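Local coordinates for protein oligogalacturonate lyase (Vibrio parahaemolyticus RIMD 2210633, PDB 3C5M) that is an oligogalacturonate lyase, a manganese-binding seven-bladed beta-propeller that probably cleaves short pectin-derived galacturonate chains by beta-elimination, at residues A[343-346]-A[350-353]; A[370-373]-A[377-380]. One frame throughout, in Å; residues are numbered along the deposited sequence.

Contact 1 of 2, residues A[343-346]-A[350-353]. With MN (manganese (II) ion), chain D.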
loop_
_atom_site.group_PDB
_atom_site.type_symbol
_atom_site.label_atom_id
_atom_site.label_comp_id
_atom_site.label_asym_id
_atom_site.label_seq_id
_atom_site.Cartn_x
_atom_site.Cartn_y
_atom_site.Cartn_z
ATOM N N ASP A 343 3.856 -11.443 13.424
ATOM C CA ASP A 343 3.425 -11.019 14.754
ATOM C C ASP A 343 2.908 -9.592 14.767
ATOM O O ASP A 343 3.202 -8.803 13.878
ATOM C CB ASP A 343 4.590 -11.135 15.737
ATOM C CG ASP A 343 5.009 -12.569 15.981
ATOM O OD1 ASP A 343 6.057 -12.765 16.629
ATOM O OD2 ASP A 343 4.288 -13.492 15.535
ATOM N N VAL A 344 2.131 -9.268 15.789
ATOM C CA VAL A 344 1.595 -7.930 15.920
ATOM C C VAL A 344 2.366 -7.196 17.002
ATOM O O VAL A 344 2.286 -7.542 18.175
ATOM C CB VAL A 344 0.106 -7.956 16.290
ATOM C CG1 VAL A 344 -0.700 -8.529 15.138
ATOM C CG2 VAL A 344 -0.100 -8.800 17.530
ATOM N N LEU A 345 3.128 -6.189 16.600
ATOM C CA LEU A 345 3.907 -5.407 17.541
ATOM C C LEU A 345 3.101 -4.236 18.094
ATOM O O LEU A 345 2.671 -3.359 17.344
ATOM C CB LEU A 345 5.166 -4.880 16.857
ATOM C CG LEU A 345 6.430 -5.732 16.942
ATOM C CD1 LEU A 345 6.986 -5.645 18.347
ATOM C CD2 LEU A 345 6.128 -7.175 16.554
ATOM N N ASP A 346 2.906 -4.222 19.409
ATOM C CA ASP A 346 2.162 -3.157 20.072
ATOM C C ASP A 346 0.862 -2.855 19.368
ATOM O O ASP A 346 0.559 -1.691 19.092
ATOM C CB ASP A 346 2.982 -1.878 20.123
ATOM C CG ASP A 346 4.328 -2.087 20.751
ATOM O OD1 ASP A 346 5.143 -2.845 20.170
ATOM O OD2 ASP A 346 4.568 -1.494 21.826
ATOM N N GLN A 350 0.581 -4.248 10.845
ATOM C CA GLN A 350 1.210 -4.029 9.550
ATOM C C GLN A 350 2.731 -3.888 9.516
ATOM O O GLN A 350 3.345 -4.248 8.517
ATOM C CB GLN A 350 0.579 -2.811 8.845
ATOM C CG GLN A 350 -0.897 -2.955 8.426
ATOM C CD GLN A 350 -1.150 -4.019 7.345
ATOM O OE1 GLN A 350 -0.517 -4.028 6.286
ATOM N NE2 GLN A 350 -2.099 -4.913 7.616
ATOM N N ILE A 351 3.359 -3.372 10.571
ATOM C CA ILE A 351 4.826 -3.202 10.536
ATOM C C ILE A 351 5.556 -4.456 10.130
ATOM O O ILE A 351 6.600 -4.411 9.477
ATOM C CB ILE A 351 5.410 -2.811 11.892
ATOM C CG1 ILE A 351 4.460 -3.249 12.998
ATOM C CG2 ILE A 351 5.714 -1.327 11.929
ATOM C CD1 ILE A 351 4.854 -2.696 14.332
ATOM N N THR A 352 4.972 -5.578 10.517
ATOM C CA THR A 352 5.557 -6.876 10.274
ATOM C C THR A 352 5.333 -7.391 8.846
ATOM O O THR A 352 5.977 -8.344 8.420
ATOM C CB THR A 352 5.028 -7.858 11.354
ATOM O OG1 THR A 352 5.572 -9.153 11.134
ATOM C CG2 THR A 352 3.498 -7.921 11.328
ATOM N N HIS A 353 4.444 -6.746 8.096
ATOM C CA HIS A 353 4.185 -7.165 6.719
ATOM C C HIS A 353 5.326 -6.795 5.763
ATOM O O HIS A 353 5.854 -5.679 5.794
ATOM C CB HIS A 353 2.881 -6.540 6.199
ATOM C CG HIS A 353 1.642 -7.073 6.854
ATOM N ND1 HIS A 353 0.377 -6.831 6.358
ATOM C CD2 HIS A 353 1.473 -7.829 7.962
ATOM C CE1 HIS A 353 -0.517 -7.418 7.133
ATOM N NE2 HIS A 353 0.121 -8.030 8.114
HETATM MN MN MN D . -0.286 -5.604 4.640
HETATM O O HOH W 1 -2.384 -6.333 5.058
#
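With CD1 anti to CA (chi2 -170°), Ile351 stretches its longer branch toward the 343-346 segment and lays CD1 against CB of Leu345, 3.4 Å away. A branched aliphatic chain suits this buried place, since Phe84 and Arg60 from other loops also pack on it. Thr352 beside it turns its hydroxyl to the carbonyl O of Ser341, with which it is hydrogen-bonded, while Thr340 OG1 bonds to the carbonyl O of Thr352, so its hydroxyl and its carbonyl O are each held by the chain just ahead of Asp343.

Both segments belong to the long loop between strands 334-337 and 357-358 of the beta-propeller, where the chain passes from one blade to the next. The second of them is a type I beta turn, closed by His353 N to Gln350 O at 2.8 Å, and the turn places two metal ligands three residues apart. Gln350 bends at chi2 (-65°), folding its amide back so that OE1 reaches the manganese at 2.3 Å. His353 binds the same ion through ND1 at 2.2 Å, and CA of Gln350 sits 4.0 Å above the plane of the imidazole, over its centre. A neutral amide oxygen and an imidazole nitrogen are both good donors to manganese. A water lies in the plane of that ring, at its edge, and is bound to the metal at 2.3 Å. His287 and His355 supply further ligands through NE2. An edge-to-face contact with Trp342 meets the His353 ring as well, helping to fix its rotation, while Asp348 OD1 receives the backbone N-H of Gln350.

Contact 2 of 2, residues A[370-373]-A[377-380]; sequences DFEG and IYIA
The Tyr378 ring reaches out from its strand toward the turn at 370-373 and brings its hydroxyl up against two neighbouring side chains of that turn, Phe371 and Glu372. Against Phe371 it lies obliquely: the planes are inclined by 31°, with centroids 5.3 Å apart. The nearest approach comes at one corner, where CE2 of Phe371 is 3.3 Å from Tyr378 OH and 3.4 Å from CZ, so the phenol end rather than the middle of the tyrosine ring does the touching.

Glu372 comes to the same hydroxyl along another path. Its CG stands anti to the carbonyl carbon (chi1 -64°) and lies 3.3 Å above one face of the Phe371 ring, toward the rim. From there the extended chain carries the carboxylate to the edge of the Tyr378 ring, near its plane. Tyr378 OH donates to OE2 at 2.9 Å, meeting the oxygen on its anti side and 18° out of the carboxylate plane. Tyrosine suits a strand position that is buried along its ring yet has a polar group to place at the end; glutamate is long enough to receive it. A long, weak ion pair to Arg25 gives OE2 a second partner.

Gly373 closes the type I turn with its N bonded to Asp370 O at 2.9 Å; its backbone angles would press a CB on the preceding carbonyl O, so glycine, having none, suits this last position. The turn belongs to the connection between antiparallel strands 364-369 and 376-381. These sit in a propeller blade that also takes in strands 12-15 and 22-25 from near the N-terminus, the "Velcro" closure seen in many beta-propellers.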
loop_
_atom_site.group_PDB
_atom_site.type_symbol
_atom_site.label_atom_id
_atom_site.label_comp_id
_atom_site.label_asym_id
_atom_site.label_seq_id
_atom_site.Cartn_x
_atom_site.Cartn_y
_atom_site.Cartn_z
ATOM N N ASP A 370 11.258 -8.994 10.084
ATOM C CA ASP A 370 11.825 -8.950 11.426
ATOM C C ASP A 370 12.535 -10.249 11.768
ATOM O O ASP A 370 12.678 -10.593 12.936
ATOM C CB ASP A 370 10.738 -8.680 12.467
ATOM C CG ASP A 370 9.692 -9.784 12.538
ATOM O OD1 ASP A 370 8.818 -9.713 13.449
ATOM O OD2 ASP A 370 9.737 -10.709 11.695
ATOM N N PHE A 371 13.005 -10.961 10.752
ATOM C CA PHE A 371 13.657 -12.233 11.007
ATOM C C PHE A 371 14.953 -12.090 11.788
ATOM O O PHE A 371 15.335 -13.007 12.520
ATOM C CB PHE A 371 13.870 -12.978 9.695
ATOM C CG PHE A 371 15.072 -12.551 8.941
ATOM C CD1 PHE A 371 16.287 -13.181 9.149
ATOM C CD2 PHE A 371 14.992 -11.542 8.000
ATOM C CE1 PHE A 371 17.421 -12.816 8.421
ATOM C CE2 PHE A 371 16.117 -11.161 7.263
ATOM C CZ PHE A 371 17.335 -11.803 7.477
ATOM N N GLU A 372 15.617 -10.940 11.659
ATOM C CA GLU A 372 16.851 -10.718 12.396
ATOM C C GLU A 372 16.526 -10.204 13.790
ATOM O O GLU A 372 17.397 -9.694 14.494
ATOM C CB GLU A 372 17.755 -9.717 11.687
ATOM C CG GLU A 372 18.270 -10.158 10.345
ATOM C CD GLU A 372 19.553 -9.436 9.965
ATOM O OE1 GLU A 372 20.564 -9.604 10.690
ATOM O OE2 GLU A 372 19.556 -8.699 8.950
ATOM N N GLY A 373 15.266 -10.328 14.188
ATOM C CA GLY A 373 14.893 -9.889 15.521
ATOM C C GLY A 373 13.920 -8.732 15.616
ATOM O O GLY A 373 12.965 -8.763 16.393
ATOM N N ILE A 377 14.296 -2.996 7.068
ATOM C CA ILE A 377 14.066 -2.866 5.635
ATOM C C ILE A 377 15.156 -3.508 4.787
ATOM O O ILE A 377 16.345 -3.264 5.000
ATOM C CB ILE A 377 13.948 -1.367 5.255
ATOM C CG1 ILE A 377 12.903 -0.693 6.141
ATOM C CG2 ILE A 377 13.512 -1.211 3.816
ATOM C CD1 ILE A 377 12.821 0.788 5.934
ATOM N N TYR A 378 14.744 -4.320 3.817
ATOM C CA TYR A 378 15.683 -5.005 2.923
ATOM C C TYR A 378 15.335 -4.729 1.478
ATOM O O TYR A 378 14.224 -4.323 1.166
ATOM C CB TYR A 378 15.624 -6.524 3.129
ATOM C CG TYR A 378 15.901 -6.998 4.538
ATOM C CD1 TYR A 378 14.918 -6.942 5.520
ATOM C CD2 TYR A 378 17.161 -7.473 4.895
ATOM C CE1 TYR A 378 15.181 -7.340 6.827
ATOM C CE2 TYR A 378 17.435 -7.877 6.201
ATOM C CZ TYR A 378 16.440 -7.803 7.164
ATOM O OH TYR A 378 16.709 -8.174 8.467
ATOM N N ILE A 379 16.296 -4.946 0.597
ATOM C CA ILE A 379 16.072 -4.794 -0.827
ATOM C C ILE A 379 16.707 -6.027 -1.449
ATOM O O ILE A 379 17.922 -6.206 -1.390
ATOM C CB ILE A 379 16.750 -3.537 -1.411
ATOM C CG1 ILE A 379 15.939 -2.292 -1.069
ATOM C CG2 ILE A 379 16.863 -3.661 -2.921
ATOM C CD1 ILE A 379 16.631 -1.017 -1.390
ATOM N N ALA A 380 15.882 -6.887 -2.030
ATOM C CA ALA A 380 16.385 -8.096 -2.655
ATOM C C ALA A 380 16.645 -7.844 -4.135
ATOM O O ALA A 380 15.787 -7.318 -4.841
ATOM C CB ALA A 380 15.378 -9.227 -2.488
#

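Contact 1 and contact 2 follow one another along the chain, and their centres are 13 Å apart on the same side of the propeller's centre. They meet where Thr352 packs against Asp370, with OG1 of Thr352 4.0 Å from OD1 of Asp370. Ser341 also links the two: the residue that holds the Thr352 hydroxyl gives its N to Asp370 OD2. The metal-binding turn is thus fastened, through the loop before it, to the turn of the closing blade. Contact 1 holds two manganese ligands itself, whereas contact 2 lies farther off, the side chains of Tyr378 and the ligand His355 being about 11 Å apart.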